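Local structure of Glucanase/chitosanase (4ZY9) at residues Ala15-Ile20 and Thr37-Ala42; Asn66-Tyr71 and Gly127-Glu132. The protein probably hydrolyses O-glycosidic bonds in chitosan and glucans as a whole enzyme, of which this chain is a CBM32 chitosan-binding module with a beta-sandwich fold. The protein carries 1 engineered substitution. One frame throughout, in Å; residues are numbered along the deposited sequence. Where two conformers were deposited one is given.

Contact 1 of 2, residues Ala15-Ile20 and Thr37-Ala42; sequences ATASSI and TRWASA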
ATOM      1  N   ALA A  15       0.145  -8.801   5.246  1.00  6.75           N
ATOM      2  CA  ALA A  15      -0.335  -7.441   5.123  1.00  6.17           C
ATOM      3  C   ALA A  15      -1.342  -7.067   6.207  1.00  5.35           C
ATOM      4  O   ALA A  15      -2.077  -7.992   6.682  1.00  6.83           O
ATOM      5  CB  ALA A  15      -0.943  -7.122   3.735  1.00  8.30           C
ATOM      6  N   THR A  16      -1.446  -5.823   6.538  1.00  4.57           N
ATOM      7  CA  THR A  16      -2.296  -5.268   7.589  1.00  4.76           C
ATOM      8  C   THR A  16      -2.984  -4.065   7.060  1.00  4.41           C
ATOM      9  O   THR A  16      -2.244  -3.217   6.500  1.00  5.04           O
ATOM     10  CB  THR A  16      -1.414  -4.950   8.806  1.00  5.37           C
ATOM     11  OG1 THR A  16      -0.708  -6.157   9.187  1.00  6.58           O
ATOM     12  CG2 THR A  16      -2.221  -4.490   9.930  1.00  6.33           C
ATOM     13  N   ALA A  17      -4.223  -3.841   7.309  1.00  4.08           N
ATOM     14  CA  ALA A  17      -4.947  -2.640   6.865  1.00  4.42           C
ATOM     15  C   ALA A  17      -5.705  -1.997   7.946  1.00  4.18           C
ATOM     16  O   ALA A  17      -6.073  -2.687   8.972  1.00  6.21           O
ATOM     17  CB  ALA A  17      -5.880  -2.921   5.688  1.00  4.26           C
ATOM     18  N   SER A  18      -6.086  -0.801   7.830  1.00  4.92           N
ATOM     19  CA  SER A  18      -6.912  -0.140   8.786  1.00  5.92           C
ATOM     20  C   SER A  18      -8.325  -0.752   8.818  1.00  6.64           C
ATOM     21  O   SER A  18      -8.932  -0.788   9.928  1.00  8.12           O
ATOM     22  CB  SER A  18      -7.125   1.329   8.337  1.00  6.46           C
ATOM     23  OG  SER A  18      -7.437   1.402   6.971  1.00  6.62           O
ATOM     24  N   SER A  19      -8.874  -1.266   7.769  1.00  5.88           N
ATOM     25  CA  SER A  19     -10.194  -1.881   7.734  1.00  6.06           C
ATOM     26  C   SER A  19     -10.263  -2.719   6.466  1.00  5.68           C
ATOM     27  O   SER A  19      -9.421  -2.507   5.497  1.00  5.57           O
ATOM     28  CB  SER A  19     -11.320  -0.901   7.756  1.00  6.70           C
ATOM     29  OG  SER A  19     -11.362  -0.141   6.588  1.00  6.95           O
ATOM     30  N   ILE A  20     -11.273  -3.569   6.377  1.00  6.24           N
ATOM     31  CA  ILE A  20     -11.576  -4.271   5.176  1.00  5.89           C
ATOM     32  C   ILE A  20     -13.077  -4.177   4.936  1.00  7.33           C
ATOM     33  O   ILE A  20     -13.880  -4.029   5.910  1.00  8.73           O
ATOM     34  CB  ILE A  20     -11.128  -5.771   5.151  1.00  7.17           C
ATOM     35  CG1 ILE A  20     -11.922  -6.605   6.179  1.00  7.45           C
ATOM     36  CG2 ILE A  20      -9.598  -5.850   5.343  1.00  8.06           C
ATOM     37  CD1 ILE A  20     -11.559  -8.029   6.023  1.00  9.32           C
ATOM     38  N   THR A  37      -8.029 -10.149  -7.624  1.00  5.13           N
ATOM     39  CA  THR A  37      -8.387 -10.061  -6.199  1.00  4.55           C
ATOM     40  C   THR A  37      -7.884  -8.686  -5.728  1.00  4.65           C
ATOM     41  O   THR A  37      -6.941  -8.114  -6.312  1.00  4.88           O
ATOM     42  CB  THR A  37      -7.644 -11.114  -5.384  1.00  5.50           C
ATOM     43  OG1 THR A  37      -6.198 -10.853  -5.551  1.00  6.78           O
ATOM     44  CG2 THR A  37      -8.010 -12.468  -5.709  1.00  6.40           C
ATOM     45  N   ARG A  38      -8.542  -8.136  -4.736  1.00  4.53           N
ATOM     46  CA  ARG A  38      -8.125  -6.815  -4.197  1.00  4.85           C
ATOM     47  C   ARG A  38      -8.420  -6.701  -2.721  1.00  4.72           C
ATOM     48  O   ARG A  38      -9.380  -7.312  -2.213  1.00  5.21           O
ATOM     49  CB  ARG A  38      -8.890  -5.723  -4.979  1.00  5.26           C
ATOM     50  CG  ARG A  38     -10.443  -5.767  -4.927  1.00  5.89           C
ATOM     51  CD  ARG A  38     -11.000  -4.822  -5.906  1.00  6.39           C
ATOM     52  NE  ARG A  38     -12.455  -5.007  -5.980  1.00  7.48           N
ATOM     53  CZ  ARG A  38     -13.365  -4.332  -5.296  1.00  7.56           C
ATOM     54  NH1 ARG A  38     -13.017  -3.274  -4.549  1.00  7.64           N
ATOM     55  NH2 ARG A  38     -14.650  -4.606  -5.441  1.00  8.46           N
ATOM     56  N   TRP A  39      -7.574  -5.928  -2.043  1.00  3.97           N
ATOM     57  CA  TRP A  39      -7.983  -5.326  -0.775  1.00  4.26           C
ATOM     58  C   TRP A  39      -9.004  -4.255  -1.074  1.00  4.14           C
ATOM     59  O   TRP A  39      -8.843  -3.476  -2.032  1.00  3.86           O
ATOM     60  CB  TRP A  39      -6.768  -4.684  -0.101  1.00  4.29           C
ATOM     61  CG  TRP A  39      -7.125  -3.801   1.011  1.00  4.52           C
ATOM     62  CD1 TRP A  39      -7.750  -4.208   2.244  1.00  4.21           C
ATOM     63  CD2 TRP A  39      -6.931  -2.387   1.122  1.00  4.38           C
ATOM     64  NE1 TRP A  39      -7.926  -3.115   3.018  1.00  4.50           N
ATOM     65  CE2 TRP A  39      -7.435  -1.975   2.403  1.00  4.02           C
ATOM     66  CE3 TRP A  39      -6.379  -1.394   0.290  1.00  4.42           C
ATOM     67  CZ2 TRP A  39      -7.325  -0.686   2.888  1.00  4.36           C
ATOM     68  CZ3 TRP A  39      -6.323  -0.130   0.732  1.00  4.77           C
ATOM     69  CH2 TRP A  39      -6.788   0.239   2.019  1.00  4.60           C
ATOM     70  N   ALA A  40     -10.001  -4.134  -0.216  1.00  4.07           N
ATOM     71  CA  ALA A  40     -10.910  -2.946  -0.245  1.00  3.99           C
ATOM     72  C   ALA A  40     -11.148  -2.597   1.224  1.00  4.71           C
ATOM     73  O   ALA A  40     -11.445  -3.520   2.041  1.00  5.63           O
ATOM     74  CB  ALA A  40     -12.213  -3.275  -0.948  1.00  4.31           C
ATOM     75  N   SER A  41     -11.071  -1.343   1.557  1.00  4.77           N
ATOM     76  CA  SER A  41     -11.302  -0.877   2.940  1.00  5.30           C
ATOM     77  C   SER A  41     -12.792  -0.758   3.187  1.00  6.01           C
ATOM     78  O   SER A  41     -13.633  -0.826   2.288  1.00  6.58           O
ATOM     79  CB  SER A  41     -10.677   0.567   3.059  1.00  4.93           C
ATOM     80  OG  SER A  41     -11.387   1.545   2.408  1.00  5.30           O
ATOM     81  N   ALA A  42     -13.134  -0.442   4.454  1.00  6.65           N
ATOM     82  CA  ALA A  42     -14.465   0.062   4.691  1.00  6.99           C
ATOM     83  C   ALA A  42     -14.734   1.272   3.899  1.00  7.42           C
ATOM     84  O   ALA A  42     -13.794   2.027   3.616  1.00  7.16           O
ATOM     85  CB  ALA A  42     -14.664   0.356   6.181  1.00  8.17           C
TER
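Trp39 and Ala42 each donate one hydrogen bond to Ser19, and these two bonds carry the contact. The indole NE1 of Trp39 lies 3.0 Å from Ser19 O, with an angle of 159° at the hydrogen. The oxygen sits 9° out of the indole plane, and the donor lies in the carbonyl plane, so the two flat groups meet edge on. This bond satisfies the indole N-H. Ala17 CB comes obliquely to the same corner of the ring, 3.4 Å from Trp39 NE1, while Ile20 CG2 reaches the ring edge, 4.0 Å from Trp39 CD1. Ser19 O also receives a CA-H...O contact from Ser41.

The second bond runs from Ala42 N to Ser19 OG over 2.8 Å, nearly straight. With chi1 at 67°, the hydroxyl is held between its own backbone N and carbonyl carbon, on the side from which Ala42 approaches; Ala42 CB packs 3.4 Å from Ser19 OG. Ile20 CA approaches Ala40 O to 3.2 Å in a second CA-H...O contact. Ser41 OG donates to Ala42 O at 2.7 Å, with the donor above the carbonyl plane, and accepts from Tyr128 N. Trp39 O accepts from Ser129 OG, and the Ala40 backbone bonds to Glu21 and Phe25.

Around the contact, Ser18 OG is hydrogen-bonded to Trp49 N of strand 48-54, the neighbour of strand 14-17 in its sheet. Trp39 packs on Ile50 of that strand and on Leu130 of strand 129-136, so its indole lies between the two sheets of the sandwich.

Contact 2 of 2, residues Asn66-Tyr71 and Gly127-Glu132; sequences NWEAAY and GYSLWE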
ATOM      1  N   ASN A  66      -1.637  -0.757  -8.170  1.00  5.60           N
ATOM      2  CA  ASN A  66      -2.648  -0.943  -9.190  0.50  4.95           C
ATOM      3  C   ASN A  66      -4.001  -0.778  -8.557  1.00  4.97           C
ATOM      4  O   ASN A  66      -4.491  -1.685  -7.850  1.00  4.81           O
ATOM      5  CB  ASN A  66      -2.502  -2.301  -9.815  0.50  4.92           C
ATOM      6  CG  ASN A  66      -3.592  -2.588 -10.875  0.50  5.21           C
ATOM      7  OD1 ASN A  66      -4.346  -1.768 -11.216  0.50  4.74           O
ATOM      8  ND2 ASN A  66      -3.491  -3.803 -11.452  0.50  5.97           N
ATOM      9  N   TRP A  67      -4.546   0.414  -8.662  1.00  5.18           N
ATOM     10  CA  TRP A  67      -5.824   0.754  -8.064  1.00  5.39           C
ATOM     11  C   TRP A  67      -7.019   0.187  -8.676  1.00  5.37           C
ATOM     12  O   TRP A  67      -7.092   0.125  -9.936  1.00  6.62           O
ATOM     13  CB  TRP A  67      -5.962   2.273  -8.062  1.00  5.50           C
ATOM     14  CG  TRP A  67      -4.992   3.063  -7.213  1.00  6.03           C
ATOM     15  CD1 TRP A  67      -3.945   3.739  -7.610  1.00  5.76           C
ATOM     16  CD2 TRP A  67      -5.104   3.297  -5.799  1.00  5.03           C
ATOM     17  NE1 TRP A  67      -3.327   4.346  -6.565  1.00  6.01           N
ATOM     18  CE2 TRP A  67      -4.013   4.033  -5.428  1.00  5.10           C
ATOM     19  CE3 TRP A  67      -5.954   2.845  -4.750  1.00  5.24           C
ATOM     20  CZ2 TRP A  67      -3.835   4.487  -4.096  1.00  5.48           C
ATOM     21  CZ3 TRP A  67      -5.777   3.298  -3.501  1.00  5.46           C
ATOM     22  CH2 TRP A  67      -4.713   4.052  -3.155  1.00  5.94           C
ATOM     23  N   GLU A  68      -8.016  -0.191  -7.889  1.00  5.56           N
ATOM     24  CA  GLU A  68      -9.327  -0.369  -8.395  1.00  5.64           C
ATOM     25  C   GLU A  68      -9.985   1.043  -8.574  1.00  5.95           C
ATOM     26  O   GLU A  68      -9.400   2.030  -8.266  1.00  5.49           O
ATOM     27  CB  GLU A  68     -10.058  -1.341  -7.453  1.00  5.92           C
ATOM     28  CG  GLU A  68     -11.487  -1.852  -7.886  1.00  7.00           C
ATOM     29  CD  GLU A  68     -12.618  -1.076  -7.295  1.00  6.48           C
ATOM     30  OE1 GLU A  68     -12.483  -0.238  -6.395  1.00  6.57           O
ATOM     31  OE2 GLU A  68     -13.753  -1.304  -7.816  1.00  9.67           O
ATOM     32  N   ALA A  69     -11.237   1.036  -9.047  1.00  6.38           N
ATOM     33  CA  ALA A  69     -11.919   2.311  -9.284  1.00  6.17           C
ATOM     34  C   ALA A  69     -11.833   3.182  -8.052  1.00  6.40           C
ATOM     35  O   ALA A  69     -11.851   4.403  -8.141  1.00  6.49           O
ATOM     36  CB  ALA A  69     -13.366   2.069  -9.674  1.00  7.99           C
ATOM     37  N   ALA A  70     -11.916   2.599  -6.862  1.00  5.46           N
ATOM     38  CA  ALA A  70     -11.946   3.356  -5.613  1.00  5.72           C
ATOM     39  C   ALA A  70     -10.537   3.759  -5.217  1.00  5.04           C
ATOM     40  O   ALA A  70      -9.888   3.102  -4.281  1.00  5.52           O
ATOM     41  CB  ALA A  70     -12.678   2.541  -4.572  1.00  6.22           C
ATOM     42  N   TYR A  71      -9.969   4.718  -5.932  1.00  6.00           N
ATOM     43  CA  TYR A  71      -8.600   5.122  -5.699  1.00  5.90           C
ATOM     44  C   TYR A  71      -8.445   6.279  -4.671  1.00  5.33           C
ATOM     45  O   TYR A  71      -9.438   6.969  -4.364  1.00  6.02           O
ATOM     46  CB  TYR A  71      -7.934   5.501  -7.042  1.00  5.99           C
ATOM     47  CG  TYR A  71      -8.500   6.790  -7.681  1.00  6.74           C
ATOM     48  CD1 TYR A  71      -9.578   6.712  -8.525  1.00  8.06           C
ATOM     49  CD2 TYR A  71      -8.000   8.024  -7.405  1.00  6.87           C
ATOM     50  CE1 TYR A  71     -10.130   7.855  -9.091  1.00  9.03           C
ATOM     51  CE2 TYR A  71      -8.556   9.162  -7.960  1.00  7.20           C
ATOM     52  CZ  TYR A  71      -9.592   9.044  -8.811  1.00  7.82           C
ATOM     53  OH  TYR A  71     -10.096  10.213  -9.416  1.00 11.24           O
ATOM     54  N   GLY A 127     -14.670   3.415  -0.845  1.00  6.93           N
ATOM     55  CA  GLY A 127     -13.548   3.268   0.064  1.00  6.20           C
ATOM     56  C   GLY A 127     -12.202   3.505  -0.713  1.00  5.53           C
ATOM     57  O   GLY A 127     -12.137   4.333  -1.629  1.00  6.92           O
ATOM     58  N   TYR A 128     -11.228   2.696  -0.322  1.00  4.67           N
ATOM     59  CA  TYR A 128      -9.914   2.627  -0.902  1.00  4.22           C
ATOM     60  C   TYR A 128      -9.689   1.192  -1.334  1.00  4.49           C
ATOM     61  O   TYR A 128      -9.948   0.291  -0.486  1.00  4.90           O
ATOM     62  CB  TYR A 128      -8.818   3.070   0.048  1.00  4.50           C
ATOM     63  CG  TYR A 128      -8.884   4.454   0.579  1.00  4.99           C
ATOM     64  CD1 TYR A 128      -9.797   4.851   1.559  1.00  5.92           C
ATOM     65  CD2 TYR A 128      -7.961   5.398   0.126  1.00  5.40           C
ATOM     66  CE1 TYR A 128      -9.802   6.155   2.050  1.00  6.59           C
ATOM     67  CE2 TYR A 128      -8.012   6.641   0.637  1.00  6.26           C
ATOM     68  CZ  TYR A 128      -8.915   7.040   1.580  1.00  5.62           C
ATOM     69  OH  TYR A 128      -8.885   8.388   2.039  1.00  7.05           O
ATOM     70  N   SER A 129      -9.239   0.938  -2.562  1.00  4.42           N
ATOM     71  CA  SER A 129      -9.075  -0.467  -2.977  1.00  4.58           C
ATOM     72  C   SER A 129      -7.958  -0.642  -3.997  1.00  4.29           C
ATOM     73  O   SER A 129      -7.802   0.147  -4.924  1.00  4.49           O
ATOM     74  CB  SER A 129     -10.384  -0.950  -3.584  1.00  3.95           C
ATOM     75  OG  SER A 129     -10.322  -2.274  -3.967  1.00  4.56           O
ATOM     76  N   LEU A 130      -7.121  -1.655  -3.727  1.00  3.48           N
ATOM     77  CA  LEU A 130      -5.927  -1.988  -4.472  1.00  3.91           C
ATOM     78  C   LEU A 130      -5.981  -3.418  -4.954  1.00  3.91           C
ATOM     79  O   LEU A 130      -6.050  -4.328  -4.100  1.00  3.99           O
ATOM     80  CB  LEU A 130      -4.684  -1.796  -3.658  1.00  3.95           C
ATOM     81  CG  LEU A 130      -4.263  -0.366  -3.384  1.00  4.20           C
ATOM     82  CD1 LEU A 130      -3.350  -0.236  -2.209  1.00  5.01           C
ATOM     83  CD2 LEU A 130      -3.663   0.298  -4.638  1.00  4.88           C
ATOM     84  N   TRP A 131      -5.855  -3.651  -6.275  1.00  3.80           N
ATOM     85  CA  TRP A 131      -5.588  -4.946  -6.803  1.00  3.94           C
ATOM     86  C   TRP A 131      -4.252  -5.485  -6.394  1.00  3.96           C
ATOM     87  O   TRP A 131      -4.101  -6.680  -6.096  1.00  4.81           O
ATOM     88  CB  TRP A 131      -5.708  -4.949  -8.388  1.00  4.39           C
ATOM     89  CG  TRP A 131      -6.974  -4.465  -8.973  1.00  5.20           C
ATOM     90  CD1 TRP A 131      -7.100  -3.316  -9.647  1.00  5.50           C
ATOM     91  CD2 TRP A 131      -8.257  -5.162  -9.025  1.00  5.29           C
ATOM     92  NE1 TRP A 131      -8.396  -3.216 -10.101  1.00  5.66           N
ATOM     93  CE2 TRP A 131      -9.134  -4.301  -9.669  1.00  5.90           C
ATOM     94  CE3 TRP A 131      -8.738  -6.374  -8.513  1.00  5.65           C
ATOM     95  CZ2 TRP A 131     -10.458  -4.699  -9.934  1.00  6.22           C
ATOM     96  CZ3 TRP A 131     -10.063  -6.677  -8.754  1.00  6.73           C
ATOM     97  CH2 TRP A 131     -10.891  -5.804  -9.391  1.00  6.60           C
ATOM     98  N   GLU A 132      -3.240  -4.617  -6.536  1.00  3.77           N
ATOM     99  CA  GLU A 132      -1.906  -5.011  -6.382  1.00  4.30           C
ATOM    100  C   GLU A 132      -1.076  -3.870  -5.729  1.00  4.00           C
ATOM    101  O   GLU A 132      -1.278  -2.697  -6.049  1.00  4.56           O
ATOM    102  CB  GLU A 132      -1.203  -5.437  -7.666  1.00  5.40           C
ATOM    103  CG  GLU A 132      -1.933  -6.552  -8.377  1.00  6.65           C
ATOM    104  CD  GLU A 132      -1.407  -6.848  -9.810  1.00  8.83           C
ATOM    105  OE1 GLU A 132      -1.676  -6.028 -10.683  1.00 10.40           O
ATOM    106  OE2 GLU A 132      -0.723  -7.832  -9.969  1.00 10.75           O
TER
HETATM  107  O   HOH W   1     -12.087   6.090  -3.702  1.00  5.72           O
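Asn66 O is gripped by two successive backbone amides: Trp131 N at 2.9 Å, and Glu132 N in a weak bond at 3.4 Å. Trp131 N arrives nearly along the C=O axis. Both amides converge on one carbonyl, so Trp131 and Glu132 together face Asn66; Asn66 N donates to Glu132 O. The side chains repeat the pairing: in one of two conformers of Asn66, its ND2 donates to Glu132 OE1 at 3.0 Å, meeting the anti lone pair with the oxygen 3° out of the amide plane, although amide and carboxylate planes are turned 56° apart.

Glu68 N bonds to Ser129 O and Ser129 N to Ala70 O, the latter at 2.8 Å. Glu68 bends back at chi2 (-96°), which brings its OE1 within 2.9 Å of Ala70 N, above the carboxylate plane; the same oxygen has a long, weak ion pair with Arg38. Glu68 CB meanwhile lies over the face of the Trp131 indole, 3.6 Å from Trp131 NE1, with Glu68 CG near Trp131 CZ2, and Asn66 OD1 and Trp67 O stand at the ring's edge. With an alanine in place of Trp131, a gap would probably open beside Glu68 CB and CG, and Asn66 OD1 would lose its neighbour at the ring edge.

On the interior side, Leu130 CD2 sits over the six-membered ring of Trp67, 3.6 Å from its centroid, in a CH-pi contact; Tyr71 CB lies over the opposite face, toward its rim, while Trp67 NE1 bonds to Asp103. A water bridges Tyr71 O and Gly127 O. The doubled amides opposite Asn66 define a classic beta bulge between antiparallel strands 57-67 and 129-136 of the galactose-binding-like beta-sandwich characteristic of CBM32 modules.

From the N terminus, strand 14-17 leads into contact 1, whose return partner, 37-42, closes a loop with no regular secondary structure between the segments. Contact 2 then opens at the end of strand 57-67 and closes at 127-132, after 55 residues that include much of both sheets. The two contacts are in series along the chain, neither nesting nor crossing, yet they meet in space with centres about 10 Å apart. Strands 39-40 and 129-136 are sheet neighbours: Trp39 O lies 2.7 Å from Ser129 OG, and Ser41 N 2.8 Å from Tyr128 O, both probable hydrogen bonds. Since 14-17 and 39-40 belong to different sheets, contact 1 ties an edge strand of one to the other, within which contact 2 joins two strands.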